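Side-chain contacts in StiE protein (Stigmatella aurantiaca, PDB 6ECX), which carries, in the domain crystallised here, an S-adenosylmethionine-dependent O-methyltransferase of a multidomain polyketide synthase and probably contributes to antibiotic biosynthesis: residues A[73-76]-A[77-81]; A[146-150]-A[151-155]. One frame throughout, in Å; residues are numbered along the deposited sequence.

From the N terminus the chain first reaches contact 1, the last turns of helix 64-80, where the bonds between its two segments span three or four residues and the helix packs on strands 157-163, 187-196 and 283-292. Strands 91-94, 114-119 and 141-145 follow, and after the last of these contact 2 closes a tight turn in the loop leading to strand 157-163. The two neither nest nor cross: they come in series, their centres about 26 Å apart on opposite sides of the chain's centre. S-adenosylmethionine bridges them, its carboxylate end meeting contact 1 and its adenine contact 2.

Contact 1: residues A[73-76]-A[77-81]; sequences QREL and RRVLF. With SAM (S-adenosylmethionine), chain B.
The last turns of helix 64-80, which supply Arg77 to the carboxylate end of S-adenosylmethionine, carry two further side-chain contacts: Glu75 and Arg78 join in a side-on salt bridge on one flank, while Leu76 meets Leu80 on another. Arg78 grips both carboxylate oxygens, NE lying 2.8 Å from Glu75 OE1 and NH2 3.0 Å from Glu75 OE2. CG anti to the backbone N (chi1 171°) and a bend at chi2 lay the Glu75 side chain beside that of Arg78, both pointing the same way. The carboxylate and guanidinium planes are inclined by 28°; OE2 accepts through its syn lone pair and is also hydrogen-bonded to Tyr315 OH. This i to i+3 ion pair accompanies the ordinary i to i+4 bonds of the alpha-helix, among them Leu80 N to Leu76 O at 3.0 Å. Alongside that bond Leu76 CG touches Leu80 CD1 at 4.0 Å, both side chains packing against Leu287 of strand 283-292. From the same turn Arg77 bends at chi2 (78°), passing its CD 3.4 Å from Gln73 O, and extends its guanidinium until NH2 is 2.9 Å from the cofactor's O. Asp102 forms a salt bridge with that NH2, and the ring of Phe37 makes a cation-pi contact with Arg77.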
ATOM      1  N   GLN A  73      11.681   2.346   2.715  1.00 58.51           N
ATOM      2  CA  GLN A  73      10.257   2.625   2.798  1.00 53.87           C
ATOM      3  C   GLN A  73       9.934   3.979   2.185  1.00 57.38           C
ATOM      4  O   GLN A  73       8.904   4.130   1.516  1.00 49.23           O
ATOM      5  CB  GLN A  73       9.786   2.569   4.252  1.00 62.63           C
ATOM      6  CG  GLN A  73       9.744   1.149   4.838  1.00 71.33           C
ATOM      7  CD  GLN A  73       9.518   1.145   6.341  1.00 79.12           C
ATOM      8  OE1 GLN A  73      10.137   1.917   7.071  1.00 86.00           O
ATOM      9  NE2 GLN A  73       8.619   0.284   6.808  1.00 80.08           N
ATOM     10  N   ARG A  74      10.795   4.976   2.422  1.00 46.15           N
ATOM     11  CA  ARG A  74      10.646   6.259   1.747  1.00 54.51           C
ATOM     12  C   ARG A  74      10.777   6.102   0.233  1.00 54.99           C
ATOM     13  O   ARG A  74      10.069   6.770  -0.534  1.00 52.71           O
ATOM     14  CB  ARG A  74      11.672   7.256   2.284  1.00 53.71           C
ATOM     15  CG  ARG A  74      11.336   7.760   3.675  1.00 67.05           C
ATOM     16  CD  ARG A  74      12.195   8.953   4.064  1.00 78.91           C
ATOM     17  NE  ARG A  74      13.547   8.555   4.444  1.00 87.06           N
ATOM     18  CZ  ARG A  74      13.879   8.113   5.653  1.00 87.46           C
ATOM     19  NH1 ARG A  74      12.956   8.006   6.601  1.00 88.72           N
ATOM     20  NH2 ARG A  74      15.130   7.773   5.913  1.00 81.66           N
ATOM     21  N   GLU A  75      11.659   5.207  -0.213  1.00 55.34           N
ATOM     22  CA  GLU A  75      11.822   4.975  -1.645  1.00 51.16           C
ATOM     23  C   GLU A  75      10.569   4.351  -2.262  1.00 57.70           C
ATOM     24  O   GLU A  75      10.177   4.703  -3.381  1.00 46.46           O
ATOM     25  CB  GLU A  75      13.044   4.089  -1.879  1.00 49.99           C
ATOM     26  CG  GLU A  75      13.207   3.590  -3.310  1.00 48.89           C
ATOM     27  CD  GLU A  75      13.547   4.686  -4.310  1.00 54.25           C
ATOM     28  OE1 GLU A  75      13.735   5.854  -3.900  1.00 53.48           O
ATOM     29  OE2 GLU A  75      13.629   4.362  -5.518  1.00 56.33           O
ATOM     30  N   LEU A  76       9.933   3.411  -1.555  1.00 53.04           N
ATOM     31  CA  LEU A  76       8.652   2.889  -2.023  1.00 48.97           C
ATOM     32  C   LEU A  76       7.648   4.023  -2.212  1.00 49.58           C
ATOM     33  O   LEU A  76       6.964   4.106  -3.243  1.00 49.16           O
ATOM     34  CB  LEU A  76       8.118   1.856  -1.030  1.00 51.65           C
ATOM     35  CG  LEU A  76       6.757   1.253  -1.374  1.00 48.69           C
ATOM     36  CD1 LEU A  76       6.929   0.095  -2.342  1.00 50.63           C
ATOM     37  CD2 LEU A  76       6.094   0.776  -0.105  1.00 59.97           C
ATOM     38  N   ARG A  77       7.587   4.934  -1.234  1.00 40.39           N
ATOM     39  CA  ARG A  77       6.690   6.081  -1.318  1.00 44.07           C
ATOM     40  C   ARG A  77       7.053   7.009  -2.481  1.00 47.31           C
ATOM     41  O   ARG A  77       6.163   7.544  -3.154  1.00 46.66           O
ATOM     42  CB  ARG A  77       6.731   6.866  -0.010  1.00 48.69           C
ATOM     43  CG  ARG A  77       5.549   6.640   0.908  1.00 68.47           C
ATOM     44  CD  ARG A  77       5.685   5.343   1.643  1.00 79.41           C
ATOM     45  NE  ARG A  77       4.507   5.040   2.456  1.00 80.79           N
ATOM     46  CZ  ARG A  77       4.379   3.926   3.165  1.00 73.83           C
ATOM     47  NH1 ARG A  77       5.357   3.030   3.151  1.00 75.15           N
ATOM     48  NH2 ARG A  77       3.284   3.706   3.877  1.00 68.52           N
ATOM     49  N   ARG A  78       8.352   7.259  -2.689  1.00 50.41           N
ATOM     50  CA  ARG A  78       8.782   8.124  -3.785  1.00 52.61           C
ATOM     51  C   ARG A  78       8.236   7.612  -5.112  1.00 46.59           C
ATOM     52  O   ARG A  78       7.682   8.380  -5.902  1.00 43.58           O
ATOM     53  CB  ARG A  78      10.314   8.224  -3.826  1.00 50.41           C
ATOM     54  CG  ARG A  78      10.851   9.293  -4.795  1.00 49.77           C
ATOM     55  CD  ARG A  78      12.384   9.305  -4.834  1.00 47.45           C
ATOM     56  NE  ARG A  78      12.907   8.079  -5.436  1.00 49.42           N
ATOM     57  CZ  ARG A  78      13.222   7.953  -6.721  1.00 53.47           C
ATOM     58  NH1 ARG A  78      13.079   8.986  -7.543  1.00 52.46           N
ATOM     59  NH2 ARG A  78      13.671   6.795  -7.186  1.00 54.08           N
ATOM     60  N   VAL A  79       8.303   6.298  -5.331  1.00 48.89           N
ATOM     61  CA  VAL A  79       7.806   5.728  -6.582  1.00 51.24           C
ATOM     62  C   VAL A  79       6.278   5.761  -6.633  1.00 51.31           C
ATOM     63  O   VAL A  79       5.688   6.080  -7.677  1.00 46.25           O
ATOM     64  CB  VAL A  79       8.349   4.305  -6.778  1.00 45.68           C
ATOM     65  CG1 VAL A  79       7.859   3.733  -8.108  1.00 42.18           C
ATOM     66  CG2 VAL A  79       9.876   4.310  -6.717  1.00 46.41           C
ATOM     67  N   LEU A  80       5.614   5.434  -5.515  1.00 43.63           N
ATOM     68  CA  LEU A  80       4.153   5.511  -5.446  1.00 40.83           C
ATOM     69  C   LEU A  80       3.619   6.882  -5.841  1.00 39.49           C
ATOM     70  O   LEU A  80       2.563   6.984  -6.474  1.00 45.88           O
ATOM     71  CB  LEU A  80       3.674   5.172  -4.034  1.00 49.13           C
ATOM     72  CG  LEU A  80       3.492   3.687  -3.737  1.00 44.76           C
ATOM     73  CD1 LEU A  80       3.553   3.419  -2.226  1.00 49.35           C
ATOM     74  CD2 LEU A  80       2.142   3.271  -4.308  1.00 43.80           C
ATOM     75  N   PHE A  81       4.297   7.947  -5.430  1.00 38.60           N
ATOM     76  CA  PHE A  81       3.835   9.309  -5.671  1.00 38.07           C
ATOM     77  C   PHE A  81       4.462   9.926  -6.915  1.00 41.18           C
ATOM     78  O   PHE A  81       4.379  11.138  -7.088  1.00 40.18           O
ATOM     79  CB  PHE A  81       4.149  10.198  -4.464  1.00 38.89           C
ATOM     80  CG  PHE A  81       3.192  10.044  -3.316  1.00 44.85           C
ATOM     81  CD1 PHE A  81       2.090  10.880  -3.198  1.00 46.98           C
ATOM     82  CD2 PHE A  81       3.422   9.093  -2.331  1.00 43.34           C
ATOM     83  CE1 PHE A  81       1.219  10.752  -2.122  1.00 49.42           C
ATOM     84  CE2 PHE A  81       2.567   8.962  -1.254  1.00 45.73           C
ATOM     85  CZ  PHE A  81       1.464   9.782  -1.142  1.00 47.04           C
TER
HETATM   86  N   SAM B1301      -1.531   2.240   4.613  1.00 59.92           N
HETATM   87  CA  SAM B1301      -0.864   2.097   5.901  1.00 68.71           C
HETATM   88  C   SAM B1301       0.648   2.039   5.725  1.00 81.70           C
HETATM   89  O   SAM B1301       1.112   1.867   4.602  1.00 85.24           O
HETATM   90  OXT SAM B1301       1.430   2.166   6.672  1.00 81.46           O
HETATM   91  CB  SAM B1301      -1.362   0.850   6.611  1.00 64.93           C
HETATM   92  CG  SAM B1301      -1.326  -0.418   5.769  1.00 64.36           C
HETATM   93  SD  SAM B1301      -1.745  -1.856   6.790  1.00 60.79           S
HETATM   94  CE  SAM B1301      -0.779  -3.151   5.969  1.00 61.22           C
HETATM   95  C5' SAM B1301      -3.473  -2.168   6.348  1.00 41.71           C
HETATM   96  C4' SAM B1301      -4.425  -1.103   6.899  1.00 51.82           C
HETATM   97  O4' SAM B1301      -5.717  -1.179   6.314  1.00 50.78           O
HETATM   98  C3' SAM B1301      -4.660  -1.158   8.405  1.00 63.24           C
HETATM   99  O3' SAM B1301      -4.548   0.178   8.863  1.00 57.42           O
HETATM  100  C2' SAM B1301      -6.107  -1.609   8.560  1.00 60.11           C
HETATM  101  O2' SAM B1301      -6.759  -1.097   9.705  1.00 55.81           O
HETATM  102  C1' SAM B1301      -6.720  -1.015   7.300  1.00 53.35           C
HETATM  103  N9  SAM B1301      -7.978  -1.633   6.837  1.00 52.12           N
HETATM  104  C8  SAM B1301      -8.171  -2.959   6.531  1.00 52.72           C
HETATM  105  N7  SAM B1301      -9.450  -3.119   6.105  1.00 48.68           N
HETATM  106  C5  SAM B1301     -10.082  -1.924   6.141  1.00 44.03           C
HETATM  107  C6  SAM B1301     -11.367  -1.526   5.821  1.00 45.29           C
HETATM  108  N6  SAM B1301     -12.267  -2.405   5.382  1.00 54.74           N
HETATM  109  N1  SAM B1301     -11.731  -0.196   5.955  1.00 56.71           N
HETATM  110  C2  SAM B1301     -10.819   0.734   6.396  1.00 46.87           C
HETATM  111  N3  SAM B1301      -9.539   0.326   6.709  1.00 48.39           N
HETATM  112  C4  SAM B1301      -9.168  -0.977   6.593  1.00 50.01           C

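Contact 2: residues A[146-150]-A[151-155]; sequences RDSAK and DDFPG. With SAM (S-adenosylmethionine), chain B.
With CG beside its own backbone N (chi1 -67°), Asp151 turns its carboxylate back toward Asp147, whose CG instead stands opposite the backbone N (chi1 -176°) and swings toward the cofactor's adenine. The pair is joined twice: Asp147 N donates almost straight to the anti lone pair of Asp151 OD2 at 2.8 Å, and Asp151 N returns a bond to Asp147 O, an oxygen that also accepts from Lys150 N. Arg146 crosses Asp151 at about a right angle, its CB 3.3 Å from Asp151 OD2, and carries its guanidinium onward until Pro154 CB meets it at the edge; Arg146 NE is hydrogen-bonded to Tyr118 OH. The two carboxylate oxygens of Asp147 take different partners. OD1 accepts from Ala149 N, closing an Asx turn, and from the cofactor's N6 at 3.0 Å, whereas Lys150 NZ forms a salt bridge with Asp147 OD2 from above the carboxylate plane, at 2.8 Å. Next in the chain, Ser148 N makes a nearly straight hydrogen bond to adenine N1, 2.9 Å away. Ser148 OG, bonded to Phe95 O, lies at the edge of the Phe153 ring. An acidic side chain accepting from N6 while the next backbone N-H donates to N1, in the loop after strand 141-145, is adenine recognition typical of Rossmann-like, S-adenosylmethionine-dependent methyltransferases.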
ATOM      1  N   ARG A 146     -13.744   3.635  10.666  1.00 54.94           N
ATOM      2  CA  ARG A 146     -14.836   3.343   9.753  1.00 60.73           C
ATOM      3  C   ARG A 146     -14.348   2.347   8.709  1.00 60.60           C
ATOM      4  O   ARG A 146     -13.144   2.162   8.508  1.00 54.23           O
ATOM      5  CB  ARG A 146     -15.386   4.622   9.084  1.00 62.75           C
ATOM      6  CG  ARG A 146     -15.918   5.662  10.077  1.00 73.40           C
ATOM      7  CD  ARG A 146     -17.261   6.226   9.680  1.00 76.84           C
ATOM      8  NE  ARG A 146     -17.116   7.425   8.874  1.00 75.43           N
ATOM      9  CZ  ARG A 146     -17.534   8.633   9.236  1.00 66.44           C
ATOM     10  NH1 ARG A 146     -18.149   8.810  10.392  1.00 57.25           N
ATOM     11  NH2 ARG A 146     -17.355   9.664   8.423  1.00 60.82           N
ATOM     12  N   ASP A 147     -15.305   1.684   8.068  1.00 64.61           N
ATOM     13  CA  ASP A 147     -15.034   0.610   7.120  1.00 56.92           C
ATOM     14  C   ASP A 147     -15.201   1.155   5.709  1.00 50.46           C
ATOM     15  O   ASP A 147     -16.308   1.533   5.314  1.00 53.36           O
ATOM     16  CB  ASP A 147     -15.976  -0.573   7.366  1.00 65.38           C
ATOM     17  CG  ASP A 147     -15.682  -1.773   6.461  1.00 70.85           C
ATOM     18  OD1 ASP A 147     -15.196  -1.597   5.318  1.00 65.86           O
ATOM     19  OD2 ASP A 147     -15.952  -2.909   6.908  1.00 74.03           O
ATOM     20  N   SER A 148     -14.099   1.163   4.951  1.00 50.47           N
ATOM     21  CA  SER A 148     -14.047   1.801   3.638  1.00 53.42           C
ATOM     22  C   SER A 148     -14.927   1.112   2.597  1.00 54.42           C
ATOM     23  O   SER A 148     -15.188   1.703   1.544  1.00 57.35           O
ATOM     24  CB  SER A 148     -12.597   1.846   3.152  1.00 52.88           C
ATOM     25  OG  SER A 148     -11.791   2.635   4.013  1.00 49.89           O
ATOM     26  N   ALA A 149     -15.370  -0.119   2.847  1.00 54.07           N
ATOM     27  CA  ALA A 149     -16.373  -0.759   2.009  1.00 58.85           C
ATOM     28  C   ALA A 149     -17.803  -0.524   2.488  1.00 63.34           C
ATOM     29  O   ALA A 149     -18.739  -0.738   1.711  1.00 72.22           O
ATOM     30  CB  ALA A 149     -16.128  -2.273   1.933  1.00 61.22           C
ATOM     31  N   LYS A 150     -18.003  -0.093   3.734  1.00 62.83           N
ATOM     32  CA  LYS A 150     -19.351   0.055   4.277  1.00 62.97           C
ATOM     33  C   LYS A 150     -19.733   1.493   4.586  1.00 64.42           C
ATOM     34  O   LYS A 150     -20.927   1.794   4.644  1.00 67.63           O
ATOM     35  CB  LYS A 150     -19.517  -0.759   5.572  1.00 70.45           C
ATOM     36  CG  LYS A 150     -19.177  -2.220   5.469  1.00 84.14           C
ATOM     37  CD  LYS A 150     -19.380  -2.901   6.823  1.00100.98           C
ATOM     38  CE  LYS A 150     -19.206  -4.403   6.719  1.00107.11           C
ATOM     39  NZ  LYS A 150     -17.878  -4.762   6.154  1.00109.01           N
ATOM     40  N   ASP A 151     -18.758   2.372   4.818  1.00 56.99           N
ATOM     41  CA  ASP A 151     -18.986   3.754   5.237  1.00 56.76           C
ATOM     42  C   ASP A 151     -18.512   4.695   4.139  1.00 59.01           C
ATOM     43  O   ASP A 151     -17.335   4.662   3.757  1.00 57.35           O
ATOM     44  CB  ASP A 151     -18.231   4.068   6.525  1.00 56.01           C
ATOM     45  CG  ASP A 151     -18.758   3.295   7.715  1.00 64.80           C
ATOM     46  OD1 ASP A 151     -19.988   3.317   7.950  1.00 68.09           O
ATOM     47  OD2 ASP A 151     -17.938   2.653   8.413  1.00 62.67           O
ATOM     48  N   ASP A 152     -19.411   5.555   3.663  1.00 46.05           N
ATOM     49  CA  ASP A 152     -19.022   6.554   2.675  1.00 55.74           C
ATOM     50  C   ASP A 152     -17.863   7.394   3.190  1.00 52.60           C
ATOM     51  O   ASP A 152     -17.820   7.770   4.366  1.00 48.94           O
ATOM     52  CB  ASP A 152     -20.204   7.456   2.330  1.00 61.86           C
ATOM     53  CG  ASP A 152     -21.103   6.851   1.275  1.00 75.26           C
ATOM     54  OD1 ASP A 152     -20.846   5.697   0.871  1.00 76.54           O
ATOM     55  OD2 ASP A 152     -22.058   7.529   0.843  1.00 84.09           O
ATOM     56  N   PHE A 153     -16.903   7.659   2.308  1.00 48.92           N
ATOM     57  CA  PHE A 153     -15.870   8.626   2.625  1.00 51.23           C
ATOM     58  C   PHE A 153     -16.521   9.984   2.898  1.00 51.41           C
ATOM     59  O   PHE A 153     -17.597  10.283   2.367  1.00 48.26           O
ATOM     60  CB  PHE A 153     -14.866   8.710   1.478  1.00 42.30           C
ATOM     61  CG  PHE A 153     -14.162   7.410   1.202  1.00 41.79           C
ATOM     62  CD1 PHE A 153     -13.654   6.645   2.248  1.00 48.68           C
ATOM     63  CD2 PHE A 153     -14.025   6.936  -0.106  1.00 43.62           C
ATOM     64  CE1 PHE A 153     -13.001   5.433   1.996  1.00 44.53           C
ATOM     65  CE2 PHE A 153     -13.381   5.736  -0.361  1.00 43.09           C
ATOM     66  CZ  PHE A 153     -12.859   4.982   0.693  1.00 43.54           C
ATOM     67  N   PRO A 154     -15.929  10.806   3.770  1.00 47.57           N
ATOM     68  CA  PRO A 154     -16.615  12.000   4.280  1.00 53.39           C
ATOM     69  C   PRO A 154     -16.275  13.277   3.521  1.00 67.47           C
ATOM     70  O   PRO A 154     -15.935  14.306   4.117  1.00 81.90           O
ATOM     71  CB  PRO A 154     -16.133  12.068   5.730  1.00 49.98           C
ATOM     72  CG  PRO A 154     -14.736  11.546   5.665  1.00 46.21           C
ATOM     73  CD  PRO A 154     -14.707  10.512   4.548  1.00 43.91           C
ATOM     74  N   GLY A 155     -16.357  13.226   2.198  1.00 57.26           N
ATOM     75  CA  GLY A 155     -16.033  14.386   1.398  1.00 47.38           C
ATOM     76  C   GLY A 155     -15.771  14.002  -0.045  1.00 49.83           C
ATOM     77  O   GLY A 155     -15.990  12.860  -0.462  1.00 43.01           O
TER
HETATM   78  N   SAM B1301      -1.531   2.240   4.613  1.00 59.92           N
HETATM   79  CA  SAM B1301      -0.864   2.097   5.901  1.00 68.71           C
HETATM   80  C   SAM B1301       0.648   2.039   5.725  1.00 81.70           C
HETATM   81  O   SAM B1301       1.112   1.867   4.602  1.00 85.24           O
HETATM   82  OXT SAM B1301       1.430   2.166   6.672  1.00 81.46           O
HETATM   83  CB  SAM B1301      -1.362   0.850   6.611  1.00 64.93           C
HETATM   84  CG  SAM B1301      -1.326  -0.418   5.769  1.00 64.36           C
HETATM   85  SD  SAM B1301      -1.745  -1.856   6.790  1.00 60.79           S
HETATM   86  CE  SAM B1301      -0.779  -3.151   5.969  1.00 61.22           C
HETATM   87  C5' SAM B1301      -3.473  -2.168   6.348  1.00 41.71           C
HETATM   88  C4' SAM B1301      -4.425  -1.103   6.899  1.00 51.82           C
HETATM   89  O4' SAM B1301      -5.717  -1.179   6.314  1.00 50.78           O
HETATM   90  C3' SAM B1301      -4.660  -1.158   8.405  1.00 63.24           C
HETATM   91  O3' SAM B1301      -4.548   0.178   8.863  1.00 57.42           O
HETATM   92  C2' SAM B1301      -6.107  -1.609   8.560  1.00 60.11           C
HETATM   93  O2' SAM B1301      -6.759  -1.097   9.705  1.00 55.81           O
HETATM   94  C1' SAM B1301      -6.720  -1.015   7.300  1.00 53.35           C
HETATM   95  N9  SAM B1301      -7.978  -1.633   6.837  1.00 52.12           N
HETATM   96  C8  SAM B1301      -8.171  -2.959   6.531  1.00 52.72           C
HETATM   97  N7  SAM B1301      -9.450  -3.119   6.105  1.00 48.68           N
HETATM   98  C5  SAM B1301     -10.082  -1.924   6.141  1.00 44.03           C
HETATM   99  C6  SAM B1301     -11.367  -1.526   5.821  1.00 45.29           C
HETATM  100  N6  SAM B1301     -12.267  -2.405   5.382  1.00 54.74           N
HETATM  101  N1  SAM B1301     -11.731  -0.196   5.955  1.00 56.71           N
HETATM  102  C2  SAM B1301     -10.819   0.734   6.396  1.00 46.87           C
HETATM  103  N3  SAM B1301      -9.539   0.326   6.709  1.00 48.39           N
HETATM  104  C4  SAM B1301      -9.168  -0.977   6.593  1.00 50.01           C